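Local coordinates for superoxide dismutase [Fe] (Methanothermobacter thermautotrophicus, PDB 1MA1), which converts superoxide radicals into oxygen and hydrogen peroxide, using one bound iron per subunit, at residues 7-12 with 44-49; 16-21 with 28-33; 118-123 with 144-149. All blocks are in the same frame, centred on the assembly; numbering follows the deposited sequence.

Interaction 1 of 3, residues 7-12 with 44-49; sequences KFYELP and GANALL
Y9 and N46 bond to each other through backbone on one side and a side-chain amide on the other, an example of how an irregular segment is held along a helix. In the alpha-hairpin domain of the iron/manganese superoxide dismutases, the extended residues 7-12 run beside helix 27-57, and N46 reads both polar groups of a single residue. OD1 of N46 accepts a hydrogen bond from Y9 N, 2.8 Å away and nearly straight (169°), with the donor lying in the carbonyl plane and on a lone pair. Its ND2 gives a hydrogen to Y9 O over 2.9 Å; that oxygen lies in the amide plane of N46, although the donor sits 26° off the carbonyl plane of Y9. Gripped at both ends, the amide is probably held against flipping, and the pairing imitates what a neighbouring beta-strand would offer.

Rings meet the same amide by their edges. N46 OD1 lies in the plane of the F8 ring, 3.3 Å from F8 CD1, while the ring and the amide stand almost perpendicular.

Apolar contacts complete the interface. With CG beside the backbone N (chi1 -73°), the Y9 ring lies along one stripe of the helix, made by A45 and, one turn later, L49: Y9 CD2 lies 3.6 Å from A45 CB, and Y9 CE2 is 4.0 Å from L49 CD1, this second pair of side chains being roughly perpendicular. Helix 64-86, the other arm of the hairpin, adds V75 and Y78 around the Y9 ring. R143 of the second subunit makes a cation-pi contact with F8 and a hydrogen bond to K7 O. The F8 and L49 side chains lie alongside, pointing opposite ways, with F8 CE1 4.1 Å from L49 CB.

Interaction 2 of 3, residues 16-21 with 28-33; sequences YPYDAL and EQLTIH. With FE (Fe (III) ion), chain G.
The Y18 ring receives T31 over one face, with T31 CB 4.2 Å above the ring plane and displaced toward the rim, while L30 comes to its edge, where L30 CD2 is 4.2 Å from Y18 CD1. The second tyrosine, Y16, carries L21 CD2 on one face, a neighbour from its own segment, and L30 CD1 approaches it obliquely, 4.1 Å from Y16 CE1. The third flat group, the imidazole of H33, takes no part in this packing and points to the iron instead.

L30 is shared by all the apolar contacts between the segments. Its CD1 lies 3.4 Å from Y18 O and 3.8 Å from L21 CD1, so the leucine fills the bay formed where 16-21 bends. That bend is a type I beta turn from P17 to A20, closed by a hydrogen bond from A20 N to P17 O. Here the N-terminal loop turns against the first helix of the alpha-hairpin domain, 27-57, just after that helix has begun, illustrating how a loop can pack on a metal-bearing helix.

The polar ends are satisfied by residues beyond the two segments. T31 OG1 stands 3.4 Å from Y18 CG, but its hydrogen bond is with R27 O, one turn back; its position anti to the carbonyl carbon (chi1 -60°) puts it there. Y18 OH bonds with Q35 and H34, and Y16 OH with W85 O.

On another flank of the same turns, H33 has its CG anti to the backbone N (chi1 -166°), which sets the ring for the metal, and H33 NE2 binds the iron at 2.1 Å. H81, D167, H171 and a water complete the coordination, and W85 meets the H33 ring edge-to-face.

Interaction 3 of 3, residues 118-123 with 144-149; sequences KEFSQA and LFIMQV
A123 O accepts a hydrogen bond from Q148 NE2 at 2.9 Å, the one polar link across this helix-strand contact. The donor lies in the carbonyl plane and on a lone pair, with a C=O...N angle of 132°, and the oxygen in turn sits close to the plane of the glutamine amide. Q148 gets there by stretching out: CG stands anti to the backbone N (chi1 -174°) and the chain continues extended, so the amide reaches helix 113-125 from a strand whose backbone is already paired with strand 131-138. NE2 has a further, weak bond to S126 OG. A leucine here would remove the amide and would probably leave A123 O without its side-chain partner, weakening the tie between helix and strand.

Beside this bond the contact is apolar, and I146 carries it. Its two branches divide the work. CG2 faces the A123 methyl, with A123 CB 3.9 Å from I146 CG2, whereas I146 CD1 reaches back to the previous turn of the helix, at the edge of the F120 ring, 3.9 Å from F120 CD1 and near the ring plane. I146 CD1 also lies 4.2 Å from E119 CB; the carboxylate beyond pairs with R115 and with R56 of the second subunit. On the sheet side, F120 rests on A133, L164 and L166.

Helix and strand segments run nearly parallel, 15° apart, with axes 8.9 Å from each other: the face-on packing of a helix against the three-stranded antiparallel sheet in the alpha/beta C-terminal domain of iron/manganese superoxide dismutases.

In the fold
The three contacts come from two domains that jointly hold one iron. Interactions 1 and 2, with centres 22 Å apart, both fix the N-terminal loop to helix 27-57; interaction 2 falls between the two segments of interaction 1 along the chain, so the loop follows the helix in the reverse direction. Interaction 3 comes later, in the C-terminal domain, joining helix 113-125 to strand 143-150, outermost of the sheet within the chain, with its centre 29 Å from that of interaction 1 and 25 Å from that of interaction 2. Within a chain it touches neither. Across the subunit interface, however, Y9 and L49 of interaction 1 pack on F145 of the second subunit, linking these distant contacts through the assembly.

Interaction 1 of 3, residues 7-12 with 44-49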
loop_
_atom_site.group_PDB
_atom_site.type_symbol
_atom_site.label_atom_id
_atom_site.label_comp_id
_atom_site.label_asym_id
_atom_site.label_seq_id
_atom_site.Cartn_x
_atom_site.Cartn_y
_atom_site.Cartn_z
ATOM N N LYS A 7 -18.950 -12.982 -20.069
ATOM C CA LYS A 7 -19.374 -11.604 -20.203
ATOM C C LYS A 7 -18.296 -10.648 -19.688
ATOM O O LYS A 7 -17.504 -11.000 -18.811
ATOM C CB LYS A 7 -20.700 -11.421 -19.470
ATOM C CG LYS A 7 -21.370 -10.097 -19.730
ATOM C CD LYS A 7 -22.880 -10.161 -19.519
ATOM C CE LYS A 7 -23.247 -10.501 -18.088
ATOM N NZ LYS A 7 -24.698 -10.346 -17.823
ATOM N N PHE A 8 -18.243 -9.451 -20.260
ATOM C CA PHE A 8 -17.077 -8.582 -20.109
ATOM C C PHE A 8 -17.453 -7.144 -19.819
ATOM O O PHE A 8 -18.621 -6.770 -19.865
ATOM C CB PHE A 8 -16.214 -8.623 -21.367
ATOM C CG PHE A 8 -15.510 -9.929 -21.573
ATOM C CD1 PHE A 8 -14.337 -10.214 -20.883
ATOM C CD2 PHE A 8 -16.038 -10.904 -22.430
ATOM C CE1 PHE A 8 -13.695 -11.451 -21.041
ATOM C CE2 PHE A 8 -15.407 -12.142 -22.593
ATOM C CZ PHE A 8 -14.238 -12.411 -21.898
ATOM N N TYR A 9 -16.454 -6.332 -19.517
ATOM C CA TYR A 9 -16.690 -4.938 -19.199
ATOM C C TYR A 9 -16.776 -4.123 -20.477
ATOM O O TYR A 9 -16.086 -4.415 -21.451
ATOM C CB TYR A 9 -15.560 -4.417 -18.310
ATOM C CG TYR A 9 -15.612 -4.928 -16.892
ATOM C CD1 TYR A 9 -16.596 -4.478 -16.004
ATOM C CD2 TYR A 9 -14.669 -5.847 -16.420
ATOM C CE1 TYR A 9 -16.635 -4.927 -14.695
ATOM C CE2 TYR A 9 -14.701 -6.301 -15.114
ATOM C CZ TYR A 9 -15.682 -5.841 -14.257
ATOM O OH TYR A 9 -15.750 -6.324 -12.973
ATOM N N GLU A 10 -17.623 -3.100 -20.468
ATOM C CA GLU A 10 -17.631 -2.108 -21.538
ATOM C C GLU A 10 -17.598 -0.679 -21.016
ATOM O O GLU A 10 -18.107 -0.389 -19.929
ATOM C CB GLU A 10 -18.863 -2.315 -22.406
ATOM C CG GLU A 10 -18.808 -3.603 -23.205
ATOM C CD GLU A 10 -20.118 -3.923 -23.886
ATOM O OE1 GLU A 10 -20.151 -4.884 -24.698
ATOM O OE2 GLU A 10 -21.111 -3.213 -23.601
ATOM N N LEU A 11 -16.998 0.220 -21.790
ATOM C CA LEU A 11 -17.025 1.635 -21.447
ATOM C C LEU A 11 -18.462 2.130 -21.454
ATOM O O LEU A 11 -19.131 2.105 -22.485
ATOM C CB LEU A 11 -16.203 2.439 -22.446
ATOM C CG LEU A 11 -16.010 3.914 -22.075
ATOM C CD1 LEU A 11 -15.151 4.009 -20.796
ATOM C CD2 LEU A 11 -15.347 4.676 -23.225
ATOM N N PRO A 12 -18.969 2.574 -20.298
ATOM C CA PRO A 12 -20.318 3.145 -20.251
ATOM C C PRO A 12 -20.345 4.496 -20.934
ATOM O O PRO A 12 -19.366 5.240 -20.893
ATOM C CB PRO A 12 -20.600 3.235 -18.762
ATOM C CG PRO A 12 -19.254 3.540 -18.207
ATOM C CD PRO A 12 -18.327 2.614 -18.975
ATOM N N GLY A 44 -8.008 -3.266 -19.120
ATOM C CA GLY A 44 -7.196 -3.923 -18.105
ATOM C C GLY A 44 -7.946 -5.091 -17.501
ATOM O O GLY A 44 -7.462 -6.227 -17.487
ATOM N N ALA A 45 -9.148 -4.802 -17.015
ATOM C CA ALA A 45 -9.961 -5.789 -16.344
ATOM C C ALA A 45 -10.299 -6.933 -17.296
ATOM O O ALA A 45 -10.282 -8.101 -16.898
ATOM C CB ALA A 45 -11.237 -5.135 -15.816
ATOM N N ASN A 46 -10.607 -6.610 -18.554
ATOM C CA ASN A 46 -10.981 -7.656 -19.502
ATOM C C ASN A 46 -9.797 -8.562 -19.866
ATOM O O ASN A 46 -9.942 -9.783 -19.955
ATOM C CB ASN A 46 -11.574 -7.053 -20.776
ATOM C CG ASN A 46 -13.015 -6.577 -20.593
ATOM O OD1 ASN A 46 -13.779 -7.117 -19.777
ATOM N ND2 ASN A 46 -13.402 -5.579 -21.375
ATOM N N ALA A 47 -8.625 -7.972 -20.075
ATOM C CA ALA A 47 -7.458 -8.764 -20.431
ATOM C C ALA A 47 -7.245 -9.783 -19.353
ATOM O O ALA A 47 -6.880 -10.922 -19.619
ATOM C CB ALA A 47 -6.238 -7.898 -20.549
ATOM N N LEU A 48 -7.479 -9.368 -18.119
ATOM C CA LEU A 48 -7.162 -10.189 -16.968
ATOM C C LEU A 48 -8.202 -11.288 -16.832
ATOM O O LEU A 48 -7.876 -12.436 -16.530
ATOM C CB LEU A 48 -7.136 -9.320 -15.721
ATOM C CG LEU A 48 -6.712 -9.995 -14.435
ATOM C CD1 LEU A 48 -5.350 -10.639 -14.596
ATOM C CD2 LEU A 48 -6.673 -8.949 -13.362
ATOM N N LEU A 49 -9.462 -10.937 -17.066
ATOM C CA LEU A 49 -10.509 -11.931 -17.048
ATOM C C LEU A 49 -10.200 -13.026 -18.052
ATOM O O LEU A 49 -10.315 -14.204 -17.744
ATOM C CB LEU A 49 -11.868 -11.305 -17.360
ATOM C CG LEU A 49 -12.458 -10.394 -16.276
ATOM C CD1 LEU A 49 -13.806 -9.858 -16.716
ATOM C CD2 LEU A 49 -12.611 -11.172 -14.996
#

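Interaction 2 of 3, residues 16-21 with 28-33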
loop_
_atom_site.group_PDB
_atom_site.type_symbol
_atom_site.label_atom_id
_atom_site.label_comp_id
_atom_site.label_asym_id
_atom_site.label_seq_id
_atom_site.Cartn_x
_atom_site.Cartn_y
_atom_site.Cartn_z
ATOM N N TYR A 16 -24.405 12.466 -20.403
ATOM C CA TYR A 16 -24.457 13.842 -20.889
ATOM C C TYR A 16 -23.296 14.104 -21.837
ATOM O O TYR A 16 -22.303 13.380 -21.825
ATOM C CB TYR A 16 -24.409 14.847 -19.713
ATOM C CG TYR A 16 -23.382 14.526 -18.643
ATOM C CD1 TYR A 16 -22.022 14.441 -18.946
ATOM C CD2 TYR A 16 -23.781 14.248 -17.344
ATOM C CE1 TYR A 16 -21.090 14.075 -17.969
ATOM C CE2 TYR A 16 -22.870 13.883 -16.366
ATOM C CZ TYR A 16 -21.532 13.791 -16.678
ATOM O OH TYR A 16 -20.648 13.380 -15.709
ATOM N N PRO A 17 -23.413 15.140 -22.686
ATOM C CA PRO A 17 -22.367 15.454 -23.663
ATOM C C PRO A 17 -21.078 15.951 -23.024
ATOM O O PRO A 17 -21.099 16.496 -21.920
ATOM C CB PRO A 17 -23.021 16.510 -24.553
ATOM C CG PRO A 17 -23.981 17.173 -23.658
ATOM C CD PRO A 17 -24.576 16.026 -22.859
ATOM N N TYR A 18 -19.966 15.770 -23.735
ATOM C CA TYR A 18 -18.642 16.026 -23.194
ATOM C C TYR A 18 -18.428 17.476 -22.777
ATOM O O TYR A 18 -17.446 17.799 -22.114
ATOM C CB TYR A 18 -17.561 15.612 -24.213
ATOM C CG TYR A 18 -17.350 14.112 -24.316
ATOM C CD1 TYR A 18 -16.993 13.355 -23.200
ATOM C CD2 TYR A 18 -17.556 13.439 -25.517
ATOM C CE1 TYR A 18 -16.853 11.956 -23.278
ATOM C CE2 TYR A 18 -17.420 12.044 -25.609
ATOM C CZ TYR A 18 -17.073 11.304 -24.480
ATOM O OH TYR A 18 -16.988 9.926 -24.545
ATOM N N ASP A 19 -19.337 18.360 -23.158
ATOM C CA ASP A 19 -19.180 19.752 -22.772
ATOM C C ASP A 19 -20.246 20.107 -21.749
ATOM O O ASP A 19 -20.444 21.277 -21.430
ATOM C CB ASP A 19 -19.282 20.662 -23.998
ATOM C CG ASP A 19 -20.701 20.728 -24.587
ATOM O OD1 ASP A 19 -21.538 19.823 -24.314
ATOM O OD2 ASP A 19 -20.970 21.700 -25.346
ATOM N N ALA A 20 -20.924 19.089 -21.224
ATOM C CA ALA A 20 -22.027 19.325 -20.299
ATOM C C ALA A 20 -21.566 19.951 -18.968
ATOM O O ALA A 20 -22.380 20.487 -18.214
ATOM C CB ALA A 20 -22.804 18.008 -20.041
ATOM N N LEU A 21 -20.269 19.882 -18.685
ATOM C CA LEU A 21 -19.782 20.154 -17.342
ATOM C C LEU A 21 -18.904 21.399 -17.312
ATOM O O LEU A 21 -18.351 21.754 -16.269
ATOM C CB LEU A 21 -18.985 18.960 -16.822
ATOM C CG LEU A 21 -19.671 17.600 -16.788
ATOM C CD1 LEU A 21 -18.746 16.618 -16.072
ATOM C CD2 LEU A 21 -21.025 17.705 -16.084
ATOM N N GLU A 28 -12.420 19.049 -23.256
ATOM C CA GLU A 28 -11.178 18.319 -23.496
ATOM C C GLU A 28 -10.862 17.428 -22.297
ATOM O O GLU A 28 -10.591 16.231 -22.451
ATOM C CB GLU A 28 -10.014 19.277 -23.719
ATOM C CG GLU A 28 -8.823 18.622 -24.432
ATOM C CD GLU A 28 -7.520 19.398 -24.262
ATOM O OE1 GLU A 28 -7.543 20.656 -24.373
ATOM O OE2 GLU A 28 -6.474 18.741 -24.025
ATOM N N GLN A 29 -10.905 18.024 -21.102
ATOM C CA GLN A 29 -10.607 17.309 -19.864
ATOM C C GLN A 29 -11.473 16.056 -19.728
ATOM O O GLN A 29 -10.975 14.974 -19.417
ATOM C CB GLN A 29 -10.834 18.226 -18.655
ATOM C CG GLN A 29 -10.424 17.584 -17.330
ATOM C CD GLN A 29 -8.935 17.273 -17.278
ATOM O OE1 GLN A 29 -8.122 18.105 -16.859
ATOM N NE2 GLN A 29 -8.568 16.078 -17.732
ATOM N N LEU A 30 -12.771 16.219 -19.967
ATOM C CA LEU A 30 -13.739 15.148 -19.774
ATOM C C LEU A 30 -13.551 14.054 -20.826
ATOM O O LEU A 30 -13.669 12.863 -20.540
ATOM C CB LEU A 30 -15.151 15.718 -19.874
ATOM C CG LEU A 30 -16.245 15.109 -19.000
ATOM C CD1 LEU A 30 -17.595 15.598 -19.499
ATOM C CD2 LEU A 30 -16.184 13.598 -19.064
ATOM N N THR A 31 -13.261 14.462 -22.052
ATOM C CA THR A 31 -13.228 13.527 -23.159
ATOM C C THR A 31 -12.094 12.530 -22.994
ATOM O O THR A 31 -12.267 11.325 -23.184
ATOM C CB THR A 31 -13.041 14.264 -24.466
ATOM O OG1 THR A 31 -14.134 15.169 -24.636
ATOM C CG2 THR A 31 -12.976 13.291 -25.626
ATOM N N ILE A 32 -10.924 13.030 -22.633
ATOM C CA ILE A 32 -9.793 12.146 -22.484
ATOM C C ILE A 32 -9.816 11.301 -21.183
ATOM O O ILE A 32 -9.392 10.136 -21.205
ATOM C CB ILE A 32 -8.460 12.962 -22.649
ATOM C CG1 ILE A 32 -7.275 12.145 -22.150
ATOM C CG2 ILE A 32 -8.562 14.292 -21.952
ATOM C CD1 ILE A 32 -5.934 12.838 -22.325
ATOM N N HIS A 33 -10.336 11.857 -20.083
ATOM C CA HIS A 33 -10.551 11.084 -18.852
ATOM C C HIS A 33 -11.413 9.877 -19.188
ATOM O O HIS A 33 -11.099 8.746 -18.799
ATOM C CB HIS A 33 -11.270 11.940 -17.778
ATOM C CG HIS A 33 -11.246 11.372 -16.386
ATOM N ND1 HIS A 33 -11.575 12.128 -15.290
ATOM C CD2 HIS A 33 -10.913 10.146 -15.896
ATOM C CE1 HIS A 33 -11.445 11.409 -14.186
ATOM N NE2 HIS A 33 -11.043 10.196 -14.523
HETATM FE FE FE G . -9.734 8.965 -13.402
HETATM O O HOH W 1 -8.846 7.713 -12.254
#

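Interaction 3 of 3, residues 118-123 with 144-149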
loop_
_atom_site.group_PDB
_atom_site.type_symbol
_atom_site.label_atom_id
_atom_site.label_comp_id
_atom_site.label_asym_id
_atom_site.label_seq_id
_atom_site.Cartn_x
_atom_site.Cartn_y
_atom_site.Cartn_z
ATOM N N LYS A 118 -16.300 20.460 3.712
ATOM C CA LYS A 118 -14.920 20.805 4.003
ATOM C C LYS A 118 -14.091 19.550 4.243
ATOM O O LYS A 118 -13.006 19.400 3.690
ATOM C CB LYS A 118 -14.861 21.698 5.239
ATOM C CG LYS A 118 -13.454 22.099 5.655
ATOM C CD LYS A 118 -13.479 22.618 7.082
ATOM C CE LYS A 118 -12.121 23.107 7.526
ATOM N NZ LYS A 118 -12.178 23.528 8.941
ATOM N N GLU A 119 -14.613 18.653 5.074
ATOM C CA GLU A 119 -13.936 17.395 5.343
ATOM C C GLU A 119 -13.750 16.590 4.056
ATOM O O GLU A 119 -12.657 16.082 3.787
ATOM C CB GLU A 119 -14.717 16.570 6.373
ATOM C CG GLU A 119 -14.496 16.999 7.806
ATOM C CD GLU A 119 -15.164 16.069 8.806
ATOM O OE1 GLU A 119 -15.284 14.866 8.487
ATOM O OE2 GLU A 119 -15.556 16.528 9.912
ATOM N N PHE A 120 -14.813 16.488 3.256
ATOM C CA PHE A 120 -14.755 15.746 1.994
ATOM C C PHE A 120 -13.718 16.373 1.065
ATOM O O PHE A 120 -13.015 15.673 0.337
ATOM C CB PHE A 120 -16.116 15.764 1.298
ATOM C CG PHE A 120 -16.254 14.741 0.212
ATOM C CD1 PHE A 120 -16.524 13.406 0.521
ATOM C CD2 PHE A 120 -16.097 15.101 -1.124
ATOM C CE1 PHE A 120 -16.634 12.451 -0.477
ATOM C CE2 PHE A 120 -16.204 14.150 -2.140
ATOM C CZ PHE A 120 -16.473 12.822 -1.820
ATOM N N SER A 121 -13.627 17.701 1.106
ATOM C CA SER A 121 -12.652 18.424 0.311
ATOM C C SER A 121 -11.218 18.181 0.765
ATOM O O SER A 121 -10.317 18.035 -0.071
ATOM C CB SER A 121 -12.970 19.920 0.334
ATOM O OG SER A 121 -14.158 20.205 -0.400
ATOM N N GLN A 122 -11.001 18.125 2.077
ATOM C CA GLN A 122 -9.688 17.782 2.592
ATOM C C GLN A 122 -9.306 16.364 2.207
ATOM O O GLN A 122 -8.131 16.074 1.922
ATOM C CB GLN A 122 -9.658 17.890 4.108
ATOM C CG GLN A 122 -9.896 19.261 4.694
ATOM C CD GLN A 122 -9.624 19.278 6.196
ATOM O OE1 GLN A 122 -10.239 20.046 6.932
ATOM N NE2 GLN A 122 -8.692 18.431 6.659
ATOM N N ALA A 123 -10.299 15.482 2.216
ATOM C CA ALA A 123 -10.076 14.082 1.851
ATOM C C ALA A 123 -9.597 13.996 0.424
ATOM O O ALA A 123 -8.709 13.207 0.125
ATOM C CB ALA A 123 -11.340 13.298 2.030
ATOM N N LEU A 144 -22.727 8.064 8.229
ATOM C CA LEU A 144 -21.971 8.331 7.013
ATOM C C LEU A 144 -20.485 8.335 7.314
ATOM O O LEU A 144 -20.045 8.956 8.278
ATOM C CB LEU A 144 -22.371 9.681 6.403
ATOM C CG LEU A 144 -23.811 9.800 5.866
ATOM C CD1 LEU A 144 -24.117 11.262 5.563
ATOM C CD2 LEU A 144 -24.006 8.895 4.616
ATOM N N PHE A 145 -19.714 7.627 6.494
ATOM C CA PHE A 145 -18.249 7.635 6.556
ATOM C C PHE A 145 -17.693 8.246 5.276
ATOM O O PHE A 145 -18.247 8.066 4.195
ATOM C CB PHE A 145 -17.691 6.209 6.677
ATOM C CG PHE A 145 -17.900 5.565 8.021
ATOM C CD1 PHE A 145 -17.666 4.204 8.188
ATOM C CD2 PHE A 145 -18.308 6.312 9.121
ATOM C CE1 PHE A 145 -17.837 3.592 9.429
ATOM C CE2 PHE A 145 -18.483 5.709 10.383
ATOM C CZ PHE A 145 -18.246 4.348 10.533
ATOM N N ILE A 146 -16.577 8.947 5.397
ATOM C CA ILE A 146 -15.762 9.246 4.228
ATOM C C ILE A 146 -14.567 8.285 4.176
ATOM O O ILE A 146 -13.939 8.005 5.199
ATOM C CB ILE A 146 -15.270 10.717 4.277
ATOM C CG1 ILE A 146 -16.479 11.656 4.391
ATOM C CG2 ILE A 146 -14.420 11.044 3.039
ATOM C CD1 ILE A 146 -16.115 13.141 4.417
ATOM N N MET A 147 -14.250 7.762 3.000
ATOM C CA MET A 147 -12.948 7.113 2.849
ATOM C C MET A 147 -12.056 7.763 1.806
ATOM O O MET A 147 -12.538 8.308 0.809
ATOM C CB MET A 147 -13.092 5.589 2.575
ATOM C CG MET A 147 -14.361 5.137 1.873
ATOM S SD MET A 147 -14.522 3.320 1.591
ATOM C CE MET A 147 -15.038 2.883 3.086
ATOM N N GLN A 148 -10.751 7.732 2.052
ATOM C CA GLN A 148 -9.802 8.282 1.093
ATOM C C GLN A 148 -9.105 7.135 0.405
ATOM O O GLN A 148 -8.260 6.495 0.998
ATOM C CB GLN A 148 -8.772 9.154 1.796
ATOM C CG GLN A 148 -7.859 9.871 0.850
ATOM C CD GLN A 148 -6.690 10.490 1.552
ATOM O OE1 GLN A 148 -5.754 9.790 1.964
ATOM N NE2 GLN A 148 -6.732 11.814 1.712
ATOM N N VAL A 149 -9.480 6.870 -0.842
ATOM C CA VAL A 149 -8.955 5.738 -1.578
ATOM C C VAL A 149 -7.706 6.151 -2.335
ATOM O O VAL A 149 -7.749 7.101 -3.105
ATOM C CB VAL A 149 -9.951 5.242 -2.597
ATOM C CG1 VAL A 149 -9.336 4.056 -3.360
ATOM C CG2 VAL A 149 -11.273 4.896 -1.895
#